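Local coordinates for protein endoglucanase FnCel5A (Fervidobacterium nodosum, PDB 3NCO) that probably hydrolyses internal beta-1,4-glucosidic links of cellulose as a family 5 glycoside hydrolase, at residues A[131-145]-A[168-182]. Sequence-based numbering, arbitrary orientation.
Sequences KDYPDKLFFEIFNEP and TNPSRIVIIDVPNWS
Arg172 lays its CD over the centre of one face of the Phe139 ring, 3.4 Å from the centroid, a CH-pi contact. The guanidinium beyond it is ringed at its edge, in plane, by carbonyl oxygens. NH1 donates to Leu137 O (2.9 Å, 165°) and Pro134 O, NH2 to Tyr133 O (2.9 Å) and weakly to Lys131 O. The chain runs extended through chi2 and bends at chi3 (-60°), bringing the guanidinium into this nest, where NE and NH2 also grip Asn169 OD1 side-on. Arginine suits the place because its planar fan of N-H groups can serve several carbonyls at once; an alanine here would probably leave the carbonyls of Tyr133 and Leu137 without their arginine donors and take the CD from the Phe139 face. The Phe138 ring takes Ile173 CB over one face, offset toward the rim, and Ile175 CD1 near its edge. The strands pair in parallel at Phe139-Val174 and Glu140-Ile175, with Phe139 N bonding to Ile173 O and Ile175 N to Phe139 O (2.8 Å). Farther along, Glu140 OE2 lies 2.6 Å from Asp177 OD1; Arg59 forms a salt bridge with OE1 of the same glutamate. Asp177 OD2 accepts Glu144 N from above the carboxylate plane (3.0 Å), holding the loop ahead of Pro145, whose O receives Trp181 N in the carbonyl plane (2.8 Å). Glu144 OE2 is hydrogen-bonded to His203 ND1. Strands 137-140 and 174-177, linked through helix 151-168, form one beta-alpha-beta unit of the (beta/alpha)8 TIM barrel; the Asn-Glu-Pro sequence following strand 137-140 is consistent with the family 5 signature, whose glutamate is typically the acid/base.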
loop_
_atom_site.group_PDB
_atom_site.type_symbol
_atom_site.label_atom_id
_atom_site.label_comp_id
_atom_site.label_asym_id
_atom_site.label_seq_id
_atom_site.Cartn_x
_atom_site.Cartn_y
_atom_site.Cartn_z
ATOM N N LYS A 131 -18.056 -8.712 3.554
ATOM C CA LYS A 131 -18.932 -8.472 2.393
ATOM C C LYS A 131 -19.929 -7.320 2.566
ATOM O O LYS A 131 -20.253 -6.616 1.595
ATOM C CB LYS A 131 -19.645 -9.772 1.968
ATOM C CG LYS A 131 -20.696 -10.280 2.932
ATOM C CD LYS A 131 -21.199 -11.636 2.448
ATOM C CE LYS A 131 -22.217 -12.254 3.415
ATOM N NZ LYS A 131 -23.443 -11.432 3.627
ATOM N N ASP A 132 -20.388 -7.123 3.803
ATOM C CA ASP A 132 -21.460 -6.169 4.069
ATOM C C ASP A 132 -20.890 -4.834 4.578
ATOM O O ASP A 132 -21.659 -3.956 4.968
ATOM C CB ASP A 132 -22.479 -6.759 5.061
ATOM C CG ASP A 132 -23.246 -7.962 4.462
ATOM O OD1 ASP A 132 -23.690 -7.843 3.305
ATOM O OD2 ASP A 132 -23.398 -9.017 5.136
ATOM N N TYR A 133 -19.567 -4.701 4.614
ATOM C CA TYR A 133 -18.952 -3.456 5.072
ATOM C C TYR A 133 -19.206 -2.330 4.079
ATOM O O TYR A 133 -19.333 -2.591 2.880
ATOM C CB TYR A 133 -17.433 -3.668 5.288
ATOM C CG TYR A 133 -17.100 -4.108 6.694
ATOM C CD1 TYR A 133 -17.520 -5.348 7.169
ATOM C CD2 TYR A 133 -16.350 -3.298 7.524
ATOM C CE1 TYR A 133 -17.225 -5.780 8.467
ATOM C CE2 TYR A 133 -16.037 -3.698 8.815
ATOM C CZ TYR A 133 -16.484 -4.947 9.296
ATOM O OH TYR A 133 -16.195 -5.404 10.580
ATOM N N PRO A 134 -19.259 -1.068 4.564
ATOM C CA PRO A 134 -19.459 0.085 3.669
ATOM C C PRO A 134 -18.431 0.134 2.534
ATOM O O PRO A 134 -17.319 -0.427 2.656
ATOM C CB PRO A 134 -19.184 1.293 4.558
ATOM C CG PRO A 134 -19.046 0.846 5.915
ATOM C CD PRO A 134 -19.172 -0.665 5.986
ATOM N N ASP A 135 -18.772 0.861 1.468
ATOM C CA ASP A 135 -17.911 0.885 0.283
ATOM C C ASP A 135 -16.603 1.693 0.459
ATOM O O ASP A 135 -15.780 1.712 -0.455
ATOM C CB ASP A 135 -18.699 1.368 -0.940
ATOM C CG ASP A 135 -19.180 2.812 -0.813
ATOM O OD1 ASP A 135 -18.908 3.546 0.178
ATOM O OD2 ASP A 135 -19.853 3.232 -1.778
ATOM N N LYS A 136 -16.416 2.280 1.649
ATOM C CA LYS A 136 -15.214 3.039 2.021
ATOM C C LYS A 136 -14.116 2.082 2.514
ATOM O O LYS A 136 -13.045 2.529 2.841
ATOM C CB LYS A 136 -15.535 4.064 3.114
ATOM C CG LYS A 136 -16.298 5.259 2.540
ATOM C CD LYS A 136 -17.074 5.953 3.641
ATOM C CE LYS A 136 -17.961 7.058 3.001
ATOM N NZ LYS A 136 -18.891 7.612 4.008
ATOM N N LEU A 137 -14.442 0.789 2.600
ATOM C CA LEU A 137 -13.421 -0.277 2.732
ATOM C C LEU A 137 -13.088 -0.836 1.338
ATOM O O LEU A 137 -13.981 -1.378 0.665
ATOM C CB LEU A 137 -13.927 -1.440 3.587
ATOM C CG LEU A 137 -12.982 -2.647 3.709
ATOM C CD1 LEU A 137 -11.677 -2.293 4.493
ATOM C CD2 LEU A 137 -13.732 -3.820 4.360
ATOM N N PHE A 138 -11.796 -0.781 1.001
ATOM C CA PHE A 138 -11.256 -1.330 -0.269
ATOM C C PHE A 138 -10.397 -2.565 0.003
ATOM O O PHE A 138 -9.742 -2.620 1.064
ATOM C CB PHE A 138 -10.320 -0.301 -0.945
ATOM C CG PHE A 138 -10.994 0.976 -1.372
ATOM C CD1 PHE A 138 -12.344 1.169 -1.258
ATOM C CD2 PHE A 138 -10.232 1.970 -1.981
ATOM C CE1 PHE A 138 -12.931 2.417 -1.614
ATOM C CE2 PHE A 138 -10.799 3.185 -2.379
ATOM C CZ PHE A 138 -12.155 3.423 -2.174
ATOM N N PHE A 139 -10.382 -3.536 -0.931
ATOM C CA PHE A 139 -9.484 -4.685 -0.784
ATOM C C PHE A 139 -8.248 -4.494 -1.657
ATOM O O PHE A 139 -8.314 -3.763 -2.654
ATOM C CB PHE A 139 -10.161 -5.960 -1.284
ATOM C CG PHE A 139 -11.347 -6.377 -0.456
ATOM C CD1 PHE A 139 -11.493 -5.845 0.829
ATOM C CD2 PHE A 139 -12.279 -7.348 -0.928
ATOM C CE1 PHE A 139 -12.551 -6.184 1.631
ATOM C CE2 PHE A 139 -13.362 -7.745 -0.121
ATOM C CZ PHE A 139 -13.497 -7.182 1.180
ATOM N N GLU A 140 -7.132 -5.144 -1.312
ATOM C CA GLU A 140 -5.918 -5.054 -2.106
ATOM C C GLU A 140 -5.269 -6.436 -2.140
ATOM O O GLU A 140 -4.716 -6.846 -1.130
ATOM C CB GLU A 140 -4.972 -4.040 -1.468
ATOM C CG GLU A 140 -3.650 -3.959 -2.275
ATOM C CD GLU A 140 -2.619 -2.983 -1.734
ATOM O OE1 GLU A 140 -2.874 -2.401 -0.658
ATOM O OE2 GLU A 140 -1.570 -2.819 -2.357
ATOM N N ILE A 141 -5.401 -7.154 -3.261
ATOM C CA ILE A 141 -5.099 -8.588 -3.308
ATOM C C ILE A 141 -3.750 -8.994 -2.726
ATOM O O ILE A 141 -3.677 -9.884 -1.866
ATOM C CB ILE A 141 -5.193 -9.112 -4.741
ATOM C CG1 ILE A 141 -6.676 -9.058 -5.114
ATOM C CG2 ILE A 141 -4.772 -10.613 -4.810
ATOM C CD1 ILE A 141 -6.923 -9.279 -6.631
ATOM N N PHE A 142 -2.683 -8.311 -3.167
ATOM C CA PHE A 142 -1.344 -8.651 -2.676
ATOM C C PHE A 142 -0.374 -7.490 -2.804
ATOM O O PHE A 142 -0.360 -6.786 -3.813
ATOM C CB PHE A 142 -0.790 -9.919 -3.340
ATOM C CG PHE A 142 0.402 -10.488 -2.644
ATOM C CD1 PHE A 142 0.330 -10.942 -1.306
ATOM C CD2 PHE A 142 1.626 -10.512 -3.305
ATOM C CE1 PHE A 142 1.482 -11.420 -0.656
ATOM C CE2 PHE A 142 2.767 -11.028 -2.686
ATOM C CZ PHE A 142 2.704 -11.474 -1.374
ATOM N N ASN A 143 0.474 -7.343 -1.793
ATOM C CA ASN A 143 1.506 -6.310 -1.790
ATOM C C ASN A 143 2.736 -6.762 -2.560
ATOM O O ASN A 143 3.327 -7.791 -2.279
ATOM C CB ASN A 143 1.908 -6.100 -0.330
ATOM C CG ASN A 143 3.008 -5.089 -0.168
ATOM O OD1 ASN A 143 4.143 -5.432 0.235
ATOM N ND2 ASN A 143 2.723 -3.914 -0.513
ATOM N N GLU A 144 3.134 -5.934 -3.537
ATOM C CA GLU A 144 4.445 -6.171 -4.201
ATOM C C GLU A 144 4.685 -7.620 -4.662
ATOM O O GLU A 144 5.513 -8.322 -4.109
ATOM C CB GLU A 144 5.577 -5.720 -3.271
ATOM C CG GLU A 144 5.567 -4.225 -3.111
ATOM C CD GLU A 144 6.696 -3.707 -2.282
ATOM O OE1 GLU A 144 7.491 -4.509 -1.754
ATOM O OE2 GLU A 144 6.797 -2.496 -2.081
ATOM N N PRO A 145 3.959 -8.063 -5.691
ATOM C CA PRO A 145 4.332 -9.310 -6.275
ATOM C C PRO A 145 5.779 -9.201 -6.676
ATOM O O PRO A 145 6.221 -8.085 -7.032
ATOM C CB PRO A 145 3.497 -9.342 -7.562
ATOM C CG PRO A 145 2.252 -8.649 -7.171
ATOM C CD PRO A 145 2.846 -7.429 -6.441
ATOM N N THR A 168 -18.883 -12.527 -3.503
ATOM C CA THR A 168 -19.537 -11.935 -2.344
ATOM C C THR A 168 -19.496 -10.386 -2.331
ATOM O O THR A 168 -20.283 -9.754 -1.638
ATOM C CB THR A 168 -18.878 -12.430 -1.031
ATOM O OG1 THR A 168 -17.462 -12.255 -1.099
ATOM C CG2 THR A 168 -19.212 -13.910 -0.764
ATOM N N ASN A 169 -18.576 -9.801 -3.104
ATOM C CA ASN A 169 -18.363 -8.344 -3.161
ATOM C C ASN A 169 -18.331 -7.921 -4.642
ATOM O O ASN A 169 -17.247 -7.734 -5.241
ATOM C CB ASN A 169 -17.021 -7.964 -2.505
ATOM C CG ASN A 169 -16.998 -8.211 -1.010
ATOM O OD1 ASN A 169 -17.135 -7.285 -0.224
ATOM N ND2 ASN A 169 -16.842 -9.470 -0.616
ATOM N N PRO A 170 -19.511 -7.847 -5.272
ATOM C CA PRO A 170 -19.533 -7.622 -6.721
ATOM C C PRO A 170 -18.955 -6.286 -7.194
ATOM O O PRO A 170 -18.486 -6.207 -8.338
ATOM C CB PRO A 170 -21.017 -7.712 -7.100
ATOM C CG PRO A 170 -21.755 -7.786 -5.871
ATOM C CD PRO A 170 -20.856 -8.028 -4.701
ATOM N N SER A 171 -18.976 -5.254 -6.343
ATOM C CA SER A 171 -18.553 -3.913 -6.809
ATOM C C SER A 171 -17.441 -3.248 -5.985
ATOM O O SER A 171 -16.975 -2.149 -6.335
ATOM C CB SER A 171 -19.777 -2.975 -6.882
ATOM O OG SER A 171 -20.347 -2.810 -5.577
ATOM N N ARG A 172 -17.051 -3.870 -4.866
ATOM C CA ARG A 172 -16.043 -3.275 -3.989
ATOM C C ARG A 172 -14.768 -3.014 -4.755
ATOM O O ARG A 172 -14.331 -3.838 -5.582
ATOM C CB ARG A 172 -15.713 -4.171 -2.795
ATOM C CG ARG A 172 -14.924 -3.398 -1.692
ATOM C CD ARG A 172 -14.659 -4.303 -0.484
ATOM N NE ARG A 172 -15.943 -4.769 0.104
ATOM C CZ ARG A 172 -16.770 -4.019 0.852
ATOM N NH1 ARG A 172 -16.443 -2.757 1.175
ATOM N NH2 ARG A 172 -17.906 -4.550 1.276
ATOM N N ILE A 173 -14.173 -1.872 -4.471
ATOM C CA ILE A 173 -12.885 -1.573 -5.087
ATOM C C ILE A 173 -11.827 -2.638 -4.720
ATOM O O ILE A 173 -11.637 -2.951 -3.540
ATOM C CB ILE A 173 -12.405 -0.202 -4.692
ATOM C CG1 ILE A 173 -13.300 0.876 -5.326
ATOM C CG2 ILE A 173 -10.921 -0.034 -5.111
ATOM C CD1 ILE A 173 -13.158 1.029 -6.820
ATOM N N VAL A 174 -11.122 -3.171 -5.722
ATOM C CA VAL A 174 -10.010 -4.066 -5.455
ATOM C C VAL A 174 -8.774 -3.445 -6.105
ATOM O O VAL A 174 -8.802 -3.084 -7.311
ATOM C CB VAL A 174 -10.282 -5.473 -6.049
ATOM C CG1 VAL A 174 -8.989 -6.411 -6.005
ATOM C CG2 VAL A 174 -11.501 -6.067 -5.327
ATOM N N ILE A 175 -7.695 -3.321 -5.326
ATOM C CA ILE A 175 -6.464 -2.674 -5.800
ATOM C C ILE A 175 -5.503 -3.763 -6.248
ATOM O O ILE A 175 -5.245 -4.710 -5.498
ATOM C CB ILE A 175 -5.820 -1.844 -4.670
ATOM C CG1 ILE A 175 -6.690 -0.607 -4.424
ATOM C CG2 ILE A 175 -4.376 -1.379 -5.006
ATOM C CD1 ILE A 175 -6.549 -0.082 -3.032
ATOM N N ILE A 176 -5.002 -3.587 -7.470
ATOM C CA ILE A 176 -4.060 -4.513 -8.106
ATOM C C ILE A 176 -2.648 -3.917 -8.160
ATOM O O ILE A 176 -2.428 -2.866 -8.785
ATOM C CB ILE A 176 -4.512 -4.822 -9.592
ATOM C CG1 ILE A 176 -5.976 -5.217 -9.623
ATOM C CG2 ILE A 176 -3.617 -5.853 -10.250
ATOM C CD1 ILE A 176 -6.369 -6.348 -8.665
ATOM N N ASP A 177 -1.699 -4.562 -7.488
ATOM C CA ASP A 177 -0.304 -4.089 -7.482
ATOM C C ASP A 177 0.437 -4.422 -8.755
ATOM O O ASP A 177 0.295 -5.469 -9.317
ATOM C CB ASP A 177 0.485 -4.726 -6.319
ATOM C CG ASP A 177 0.097 -4.073 -4.921
ATOM O OD1 ASP A 177 -1.126 -3.859 -4.685
ATOM O OD2 ASP A 177 0.995 -3.859 -4.060
ATOM N N VAL A 178 1.247 -3.478 -9.147
ATOM C CA VAL A 178 2.274 -3.667 -10.188
ATOM C C VAL A 178 3.261 -4.732 -9.680
ATOM O O VAL A 178 3.581 -4.746 -8.467
ATOM C CB VAL A 178 2.932 -2.290 -10.400
ATOM C CG1 VAL A 178 4.138 -2.475 -11.298
ATOM C CG2 VAL A 178 1.881 -1.403 -11.069
ATOM N N PRO A 179 3.726 -5.627 -10.578
ATOM C CA PRO A 179 4.627 -6.729 -10.157
ATOM C C PRO A 179 6.068 -6.215 -9.994
ATOM O O PRO A 179 6.292 -4.988 -9.992
ATOM C CB PRO A 179 4.475 -7.778 -11.259
ATOM C CG PRO A 179 4.138 -6.939 -12.499
ATOM C CD PRO A 179 3.439 -5.661 -12.038
ATOM N N ASN A 180 7.025 -7.143 -9.775
ATOM C CA ASN A 180 8.434 -6.784 -9.529
ATOM C C ASN A 180 8.575 -5.691 -8.465
ATOM O O ASN A 180 9.152 -4.614 -8.681
ATOM C CB ASN A 180 9.152 -6.402 -10.821
ATOM C CG ASN A 180 10.597 -6.856 -10.825
ATOM O OD1 ASN A 180 10.938 -7.885 -11.419
ATOM N ND2 ASN A 180 11.461 -6.084 -10.168
ATOM N N TRP A 181 8.045 -6.014 -7.292
ATOM C CA TRP A 181 8.078 -5.089 -6.135
ATOM C C TRP A 181 7.260 -3.818 -6.346
ATOM O O TRP A 181 7.465 -2.833 -5.596
ATOM C CB TRP A 181 9.518 -4.677 -5.794
ATOM C CG TRP A 181 10.388 -5.805 -5.617
ATOM C CD1 TRP A 181 11.422 -6.217 -6.449
ATOM C CD2 TRP A 181 10.360 -6.706 -4.537
ATOM N NE1 TRP A 181 12.021 -7.319 -5.928
ATOM C CE2 TRP A 181 11.401 -7.646 -4.752
ATOM C CE3 TRP A 181 9.586 -6.809 -3.395
ATOM C CZ2 TRP A 181 11.656 -8.683 -3.873
ATOM C CZ3 TRP A 181 9.836 -7.857 -2.511
ATOM C CH2 TRP A 181 10.875 -8.765 -2.748
ATOM N N SER A 182 6.398 -3.798 -7.375
ATOM C CA SER A 182 5.561 -2.618 -7.634
ATOM C C SER A 182 6.404 -1.377 -8.053
ATOM O O SER A 182 5.968 -0.222 -7.946
ATOM C CB SER A 182 4.553 -2.438 -6.454
ATOM O OG SER A 182 3.887 -3.717 -6.265
HETATM O O HOH W 1 -20.594 -6.583 -1.116
HETATM O O HOH W 2 -15.736 -0.005 -2.779
HETATM O O HOH W 3 -2.812 -6.203 -5.300
#